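Long-range contacts in KLLA0A11308p (Kluyveromyces lactis, PDB 6AM0), which probably binds mRNA and, as an EDC3-family protein, acts in enhancing decapping, with this chain being its N-terminal Sm-like domain: residues D[16-22]-D[33-39]; D[10-14]-D[53-57]. All blocks are in the same frame, centred on the assembly; numbering follows the deposited sequence.

Contact 1: residues D[16-22]-D[33-39]; sequences GKRITGT and LTDAVFQ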
ATOM      1  N   GLY D  16       3.577  19.038  -5.715  1.00117.02           N
ATOM      2  CA  GLY D  16       3.810  18.146  -4.600  1.00111.02           C
ATOM      3  C   GLY D  16       3.369  18.663  -3.248  1.00107.25           C
ATOM      4  O   GLY D  16       3.651  18.019  -2.237  1.00115.79           O
ATOM      5  N   LYS D  17       2.689  19.802  -3.189  1.00103.50           N
ATOM      6  CA  LYS D  17       2.169  20.291  -1.919  1.00104.46           C
ATOM      7  C   LYS D  17       1.058  19.366  -1.418  1.00104.20           C
ATOM      8  O   LYS D  17       0.195  18.940  -2.189  1.00 99.61           O
ATOM      9  CB  LYS D  17       1.678  21.726  -2.091  1.00 93.52           C
ATOM     10  CG  LYS D  17       2.677  22.576  -2.865  1.00 88.34           C
ATOM     11  CD  LYS D  17       4.055  22.473  -2.210  1.00106.09           C
ATOM     12  CE  LYS D  17       5.087  23.259  -2.969  1.00118.22           C
ATOM     13  NZ  LYS D  17       4.674  24.683  -2.915  1.00111.39           N
ATOM     14  N   ARG D  18       1.047  19.101  -0.100  1.00105.57           N
ATOM     15  CA  ARG D  18       0.186  18.089   0.513  1.00101.14           C
ATOM     16  C   ARG D  18      -0.725  18.709   1.564  1.00 93.92           C
ATOM     17  O   ARG D  18      -0.277  19.508   2.393  1.00101.97           O
ATOM     18  CB  ARG D  18       1.051  17.005   1.171  1.00110.93           C
ATOM     19  CG  ARG D  18       2.073  16.475   0.172  1.00131.29           C
ATOM     20  CD  ARG D  18       3.047  15.405   0.647  1.00141.22           C
ATOM     21  NE  ARG D  18       3.921  15.059  -0.474  1.00145.95           N
ATOM     22  CZ  ARG D  18       4.756  14.032  -0.498  1.00137.22           C
ATOM     23  NH1 ARG D  18       5.498  13.813  -1.570  1.00131.01           N
ATOM     24  NH2 ARG D  18       4.824  13.226   0.544  1.00131.09           N
ATOM     25  N   ILE D  19      -2.004  18.336   1.523  1.00 90.13           N
ATOM     26  CA  ILE D  19      -2.996  18.792   2.487  1.00 79.83           C
ATOM     27  C   ILE D  19      -3.459  17.561   3.249  1.00 79.24           C
ATOM     28  O   ILE D  19      -3.723  16.517   2.646  1.00 83.28           O
ATOM     29  CB  ILE D  19      -4.193  19.504   1.819  1.00 88.30           C
ATOM     30  CG1 ILE D  19      -3.730  20.647   0.909  1.00 83.18           C
ATOM     31  CG2 ILE D  19      -5.169  19.998   2.874  1.00 87.41           C
ATOM     32  CD1 ILE D  19      -2.612  21.492   1.477  1.00 95.33           C
ATOM     33  N   THR D  20      -3.564  17.679   4.566  1.00 86.62           N
ATOM     34  CA  THR D  20      -4.006  16.577   5.408  1.00 86.80           C
ATOM     35  C   THR D  20      -5.256  16.997   6.163  1.00 86.46           C
ATOM     36  O   THR D  20      -5.317  18.106   6.698  1.00 81.84           O
ATOM     37  CB  THR D  20      -2.917  16.165   6.411  1.00 94.40           C
ATOM     38  OG1 THR D  20      -1.668  15.976   5.733  1.00 98.57           O
ATOM     39  CG2 THR D  20      -3.299  14.874   7.116  1.00 92.49           C
ATOM     40  N   GLY D  21      -6.244  16.108   6.224  1.00 78.43           N
ATOM     41  CA  GLY D  21      -7.470  16.447   6.927  1.00 76.77           C
ATOM     42  C   GLY D  21      -8.390  15.254   7.052  1.00 79.14           C
ATOM     43  O   GLY D  21      -8.121  14.170   6.521  1.00 79.85           O
ATOM     44  N   THR D  22      -9.491  15.469   7.773  1.00 88.28           N
ATOM     45  CA  THR D  22     -10.485  14.424   7.997  1.00 84.66           C
ATOM     46  C   THR D  22     -11.615  14.555   6.983  1.00 87.96           C
ATOM     47  O   THR D  22     -12.114  15.657   6.743  1.00 91.87           O
ATOM     48  CB  THR D  22     -11.026  14.475   9.428  1.00 84.68           C
ATOM     49  OG1 THR D  22     -11.745  15.697   9.631  1.00107.32           O
ATOM     50  CG2 THR D  22      -9.882  14.405  10.424  1.00 90.31           C
ATOM     51  N   LEU D  33     -12.934  18.452   3.621  1.00 77.52           N
ATOM     52  CA  LEU D  33     -12.126  18.037   4.758  1.00 79.71           C
ATOM     53  C   LEU D  33     -12.371  18.976   5.928  1.00 80.55           C
ATOM     54  O   LEU D  33     -12.790  20.122   5.756  1.00 89.15           O
ATOM     55  CB  LEU D  33     -10.628  18.037   4.418  1.00 82.91           C
ATOM     56  CG  LEU D  33     -10.143  17.146   3.279  1.00 85.58           C
ATOM     57  CD1 LEU D  33      -8.724  17.532   2.888  1.00 73.17           C
ATOM     58  CD2 LEU D  33     -10.222  15.680   3.674  1.00 73.91           C
ATOM     59  N   THR D  34     -12.104  18.474   7.130  1.00 73.47           N
ATOM     60  CA  THR D  34     -12.101  19.281   8.337  1.00 82.17           C
ATOM     61  C   THR D  34     -10.728  19.217   8.996  1.00 84.21           C
ATOM     62  O   THR D  34      -9.991  18.232   8.840  1.00 89.27           O
ATOM     63  CB  THR D  34     -13.184  18.832   9.332  1.00 82.72           C
ATOM     64  OG1 THR D  34     -13.056  17.431   9.588  1.00 78.15           O
ATOM     65  CG2 THR D  34     -14.572  19.124   8.782  1.00 95.78           C
ATOM     66  N   ASP D  35     -10.400  20.307   9.702  1.00 92.69           N
ATOM     67  CA  ASP D  35      -9.116  20.535  10.380  1.00104.02           C
ATOM     68  C   ASP D  35      -7.924  20.241   9.465  1.00 94.47           C
ATOM     69  O   ASP D  35      -6.949  19.593   9.846  1.00104.74           O
ATOM     70  CB  ASP D  35      -9.035  19.776  11.718  1.00 94.66           C
ATOM     71  CG  ASP D  35      -9.120  18.261  11.583  1.00108.86           C
ATOM     72  OD1 ASP D  35      -8.344  17.648  10.820  1.00100.53           O
ATOM     73  OD2 ASP D  35      -9.990  17.671  12.259  1.00134.93           O
ATOM     74  N   ALA D  36      -7.998  20.766   8.244  1.00 82.29           N
ATOM     75  CA  ALA D  36      -6.942  20.553   7.262  1.00 83.84           C
ATOM     76  C   ALA D  36      -5.666  21.292   7.654  1.00 77.37           C
ATOM     77  O   ALA D  36      -5.682  22.511   7.860  1.00 77.72           O
ATOM     78  CB  ALA D  36      -7.413  21.000   5.882  1.00 78.81           C
ATOM     79  N   VAL D  37      -4.560  20.552   7.769  1.00 78.54           N
ATOM     80  CA  VAL D  37      -3.229  21.123   7.964  1.00 87.05           C
ATOM     81  C   VAL D  37      -2.507  21.143   6.622  1.00 81.30           C
ATOM     82  O   VAL D  37      -2.631  20.206   5.821  1.00 85.60           O
ATOM     83  CB  VAL D  37      -2.429  20.345   9.030  1.00 81.97           C
ATOM     84  CG1 VAL D  37      -2.110  18.929   8.566  1.00 80.12           C
ATOM     85  CG2 VAL D  37      -1.152  21.094   9.401  1.00 79.69           C
ATOM     86  N   PHE D  38      -1.754  22.210   6.368  1.00 82.07           N
ATOM     87  CA  PHE D  38      -1.070  22.404   5.094  1.00 79.74           C
ATOM     88  C   PHE D  38       0.431  22.218   5.278  1.00 94.74           C
ATOM     89  O   PHE D  38       1.001  22.664   6.279  1.00106.27           O
ATOM     90  CB  PHE D  38      -1.361  23.794   4.514  1.00 88.29           C
ATOM     91  CG  PHE D  38      -2.824  24.066   4.280  1.00 89.83           C
ATOM     92  CD1 PHE D  38      -3.732  23.026   4.182  1.00 99.83           C
ATOM     93  CD2 PHE D  38      -3.291  25.360   4.148  1.00 90.44           C
ATOM     94  CE1 PHE D  38      -5.073  23.269   3.966  1.00 93.12           C
ATOM     95  CE2 PHE D  38      -4.637  25.604   3.930  1.00 96.95           C
ATOM     96  CZ  PHE D  38      -5.525  24.558   3.842  1.00 83.56           C
ATOM     97  N   GLN D  39       1.061  21.545   4.307  1.00 96.63           N
ATOM     98  CA  GLN D  39       2.501  21.296   4.369  1.00 98.06           C
ATOM     99  C   GLN D  39       3.287  22.595   4.501  1.00 98.60           C
ATOM    100  O   GLN D  39       4.206  22.698   5.322  1.00112.39           O
ATOM    101  CB  GLN D  39       2.960  20.525   3.130  1.00101.41           C
ATOM    102  CG  GLN D  39       4.420  20.080   3.186  1.00118.92           C
ATOM    103  CD  GLN D  39       4.750  19.002   2.170  1.00118.18           C
ATOM    104  OE1 GLN D  39       3.961  18.724   1.270  1.00116.21           O
ATOM    105  NE2 GLN D  39       5.917  18.384   2.316  1.00115.19           N
TER

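Contact 2: residues D[10-14]-D[53-57]; sequences EIELK and KLYDL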
ATOM      1  N   GLU D  10      -4.776  12.392   3.024  1.00 87.97           N
ATOM      2  CA  GLU D  10      -3.703  13.280   2.595  1.00 82.36           C
ATOM      3  C   GLU D  10      -3.708  13.346   1.073  1.00 88.15           C
ATOM      4  O   GLU D  10      -3.696  12.308   0.405  1.00 94.78           O
ATOM      5  CB  GLU D  10      -2.347  12.792   3.116  1.00 96.39           C
ATOM      6  CG  GLU D  10      -1.264  13.857   3.167  1.00105.11           C
ATOM      7  CD  GLU D  10      -0.100  13.452   4.052  1.00118.23           C
ATOM      8  OE1 GLU D  10      -0.170  12.365   4.665  1.00115.24           O
ATOM      9  OE2 GLU D  10       0.882  14.221   4.137  1.00134.87           O
ATOM     10  N   ILE D  11      -3.728  14.565   0.532  1.00 81.76           N
ATOM     11  CA  ILE D  11      -3.877  14.819  -0.894  1.00 88.71           C
ATOM     12  C   ILE D  11      -2.719  15.697  -1.350  1.00 96.78           C
ATOM     13  O   ILE D  11      -2.039  16.333  -0.544  1.00 96.78           O
ATOM     14  CB  ILE D  11      -5.241  15.470  -1.235  1.00 95.12           C
ATOM     15  CG1 ILE D  11      -5.408  16.829  -0.544  1.00 89.61           C
ATOM     16  CG2 ILE D  11      -6.387  14.552  -0.845  1.00 89.64           C
ATOM     17  CD1 ILE D  11      -5.133  18.030  -1.433  1.00100.62           C
ATOM     18  N   GLU D  12      -2.504  15.736  -2.663  1.00100.39           N
ATOM     19  CA  GLU D  12      -1.374  16.456  -3.232  1.00103.13           C
ATOM     20  C   GLU D  12      -1.852  17.337  -4.371  1.00 93.96           C
ATOM     21  O   GLU D  12      -2.788  16.973  -5.085  1.00102.25           O
ATOM     22  CB  GLU D  12      -0.308  15.500  -3.771  1.00107.94           C
ATOM     23  CG  GLU D  12       0.247  14.527  -2.756  1.00122.89           C
ATOM     24  CD  GLU D  12       1.432  13.758  -3.294  1.00130.56           C
ATOM     25  OE1 GLU D  12       1.820  14.003  -4.461  1.00128.19           O
ATOM     26  OE2 GLU D  12       2.035  12.986  -2.514  1.00135.48           O
ATOM     27  N   LEU D  13      -1.198  18.487  -4.546  1.00 86.16           N
ATOM     28  CA  LEU D  13      -1.507  19.426  -5.614  1.00107.97           C
ATOM     29  C   LEU D  13      -0.398  19.379  -6.678  1.00115.88           C
ATOM     30  O   LEU D  13       0.387  18.419  -6.729  1.00118.37           O
ATOM     31  CB  LEU D  13      -1.715  20.817  -5.010  1.00105.63           C
ATOM     32  CG  LEU D  13      -2.761  20.918  -3.888  1.00 84.41           C
ATOM     33  CD1 LEU D  13      -3.043  22.371  -3.561  1.00 70.60           C
ATOM     34  CD2 LEU D  13      -4.053  20.189  -4.231  1.00 75.28           C
ATOM     35  N   LYS D  14      -0.328  20.412  -7.528  1.00114.99           N
ATOM     36  CA  LYS D  14       0.529  20.317  -8.710  1.00128.24           C
ATOM     37  C   LYS D  14       2.013  20.335  -8.358  1.00132.00           C
ATOM     38  O   LYS D  14       2.817  19.715  -9.062  1.00140.83           O
ATOM     39  CB  LYS D  14       0.204  21.436  -9.707  1.00123.50           C
ATOM     40  CG  LYS D  14       0.670  22.822  -9.303  1.00122.95           C
ATOM     41  CD  LYS D  14       0.389  23.856 -10.389  1.00115.68           C
ATOM     42  CE  LYS D  14       0.976  25.213 -10.021  1.00122.09           C
ATOM     43  NZ  LYS D  14       0.703  26.250 -11.055  1.00130.80           N
ATOM     44  N   LYS D  53      -8.234  19.658  -9.365  1.00 99.12           N
ATOM     45  CA  LYS D  53      -6.944  20.133  -8.890  1.00 98.75           C
ATOM     46  C   LYS D  53      -6.149  19.073  -8.134  1.00 98.05           C
ATOM     47  O   LYS D  53      -5.101  19.397  -7.567  1.00 89.35           O
ATOM     48  CB  LYS D  53      -7.146  21.356  -7.993  1.00 96.19           C
ATOM     49  CG  LYS D  53      -8.150  22.364  -8.532  1.00 97.42           C
ATOM     50  CD  LYS D  53      -7.552  23.268  -9.595  1.00103.63           C
ATOM     51  CE  LYS D  53      -8.514  24.397  -9.932  1.00113.48           C
ATOM     52  NZ  LYS D  53      -7.859  25.510 -10.672  1.00116.76           N
ATOM     53  N   LEU D  54      -6.594  17.819  -8.139  1.00 93.08           N
ATOM     54  CA  LEU D  54      -5.951  16.762  -7.366  1.00 94.70           C
ATOM     55  C   LEU D  54      -5.085  15.893  -8.267  1.00104.14           C
ATOM     56  O   LEU D  54      -5.559  15.369  -9.279  1.00110.40           O
ATOM     57  CB  LEU D  54      -6.989  15.892  -6.656  1.00 89.59           C
ATOM     58  CG  LEU D  54      -7.817  16.568  -5.566  1.00 79.53           C
ATOM     59  CD1 LEU D  54      -8.438  15.518  -4.662  1.00 68.98           C
ATOM     60  CD2 LEU D  54      -6.959  17.535  -4.768  1.00 79.32           C
ATOM     61  N   TYR D  55      -3.821  15.729  -7.880  1.00114.47           N
ATOM     62  CA  TYR D  55      -2.885  14.900  -8.627  1.00109.76           C
ATOM     63  C   TYR D  55      -2.651  13.534  -7.999  1.00111.43           C
ATOM     64  O   TYR D  55      -2.361  12.579  -8.727  1.00121.41           O
ATOM     65  CB  TYR D  55      -1.551  15.636  -8.795  1.00 98.67           C
ATOM     66  CG  TYR D  55      -1.621  16.745  -9.823  1.00112.74           C
ATOM     67  CD1 TYR D  55      -2.131  17.993  -9.494  1.00112.97           C
ATOM     68  CD2 TYR D  55      -1.192  16.535 -11.128  1.00129.61           C
ATOM     69  CE1 TYR D  55      -2.206  19.005 -10.437  1.00123.75           C
ATOM     70  CE2 TYR D  55      -1.260  17.541 -12.075  1.00115.42           C
ATOM     71  CZ  TYR D  55      -1.766  18.773 -11.723  1.00120.70           C
ATOM     72  OH  TYR D  55      -1.836  19.777 -12.663  1.00133.96           O
ATOM     73  N   ASP D  56      -2.770  13.407  -6.676  1.00102.23           N
ATOM     74  CA  ASP D  56      -2.788  12.088  -6.057  1.00106.76           C
ATOM     75  C   ASP D  56      -3.387  12.214  -4.663  1.00104.10           C
ATOM     76  O   ASP D  56      -3.341  13.283  -4.044  1.00103.53           O
ATOM     77  CB  ASP D  56      -1.377  11.480  -5.990  1.00121.23           C
ATOM     78  CG  ASP D  56      -1.374  10.013  -5.565  1.00128.40           C
ATOM     79  OD1 ASP D  56      -2.269   9.583  -4.807  1.00119.51           O
ATOM     80  OD2 ASP D  56      -0.463   9.278  -6.000  1.00146.25           O
ATOM     81  N   LEU D  57      -3.947  11.103  -4.181  1.00 94.21           N
ATOM     82  CA  LEU D  57      -4.597  11.021  -2.881  1.00 91.44           C
ATOM     83  C   LEU D  57      -4.195   9.711  -2.217  1.00 98.86           C
ATOM     84  O   LEU D  57      -4.155   8.667  -2.874  1.00104.76           O
ATOM     85  CB  LEU D  57      -6.125  11.116  -3.032  1.00 91.09           C
ATOM     86  CG  LEU D  57      -7.067  10.839  -1.856  1.00 98.24           C
ATOM     87  CD1 LEU D  57      -8.294  11.721  -1.975  1.00110.41           C
ATOM     88  CD2 LEU D  57      -7.487   9.376  -1.804  1.00 96.20           C
TER

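Contact 1: residues D[16-22]-D[33-39]
Ile19 overlaps the ring of Phe38 obliquely with two of its methyl groups. Ile19 CD1 lies 3.3 Å from Phe38 CD1, and CG2 approaches the neighbouring ring carbon CE1. The pair belongs to the bent antiparallel sheet of the Sm fold, where strand 18-26 runs against strand 36-38. Ile19 and Phe38 form a non-hydrogen-bonded pair. Ile19 CG1 is anti to the carbonyl carbon (chi1 -54°), and Ile19 CG2, beside that carbon, lies 3.9 Å from Ala36 CB. Leu33 CD1 adds to the same apolar patch. Phe47 covers Leu33 and Ala36 from strand 43-50, and Ile11 of strand 8-12 meets Ile19.

The face with Thr20 and Val37 is more open. These two side chains lie side by side and point the same way, with Thr20 CB touching Val37 CG1. Their backbones exchange two hydrogen bonds, Thr20 N to Val37 O at 3.0 Å and Val37 N to Thr20 O at 2.8 Å. The register then shifts by one in a beta bulge. The extra residue is on the 33-39 side, where Asp35 and Ala36 stand opposite the single Gly21, and the chain turns a corner at Thr34 and Asp35. Pairing resumes where Thr22 N bonds to Thr34 O at 3.0 Å, and Thr34 N to Thr22 O.

At the other end, Gln39 runs extended alongside Arg18. The amide and guanidinium planes are turned 62° apart. The guanidinium makes a cation-pi contact with Tyr55 of a second subunit. Gln39 N bonds to Arg18 O at 3.1 Å, and Gln39 OE1 accepts a weak, bent bond from Arg18 N (3.2 Å, 123°).

Contact 2: residues D[10-14]-D[53-57]
Ile11 packs against two leucines, and this buried side is the tight part of the contact. Ile11 CG2 meets Leu57 CD1 at 3.6 Å. Ile11 CD1 reaches Leu54 CD2 at 3.8 Å. Ile11 CG1 stands between the backbone N and the carbonyl carbon (chi1 61°), while CG2 is turned beside the backbone N; the two branches thus serve different leucines. Leu54 CD2 also touches Leu13 CD2 at 4.0 Å. Leu31 lies against Ile11 and Leu54 from strand 30-33. The chain of another protein packs apolar side chains on Leu54 and Leu57.

Two backbone hydrogen bonds cross between the segments, but the pairing is loose. Tyr55 N gives a nearly straight bond to Glu12 O at 3.2 Å (173°), its donor tilted out of the carbonyl plane. The bond from Glu12 N to Asp56 O is shorter at 2.9 Å but more bent.

The solvent side is looser. The Tyr55 ring lies obliquely beside the turn at Leu13 and Lys14, its CE1 3.5 Å from Lys14 CB. The lysine chain is extended and carries its amine away.

Two acids face neighbouring chains instead. Their carboxylates come near each other, Glu12 OE1 to Asp56 OD2 5.5 Å. Each has a basic partner that would offset their repulsion: Glu12 is salt-bridged to Arg18 of a second subunit, and Asp56 to a basic side chain of the other protein's chain. Strands 8-12 and 56-59 pair antiparallel here, as the first and last strands do in closing the small barrel of the Sm fold.

How the contacts relate
Contacts 1 and 2 lie on one curled sheet, with their centres about 10 Å apart. Strands 8-12 and 18-26 are neighbours in it and follow each other in the chain. Along the sequence, contact 1 is nested inside the loop that contact 2 closes. A probable hydrogen bond from Ile11 N to Ile19 O, 2.9 Å long, joins the two. Arg18 NE also faces Glu12 OE2 at 3.5 Å, a long and weak ion pair. Thr20 OG1 packs on Glu10 CG. Contact 1 reaches the second subunit through Arg18, and contact 2 through Glu12. The other protein's chain comes in on the side of contact 2.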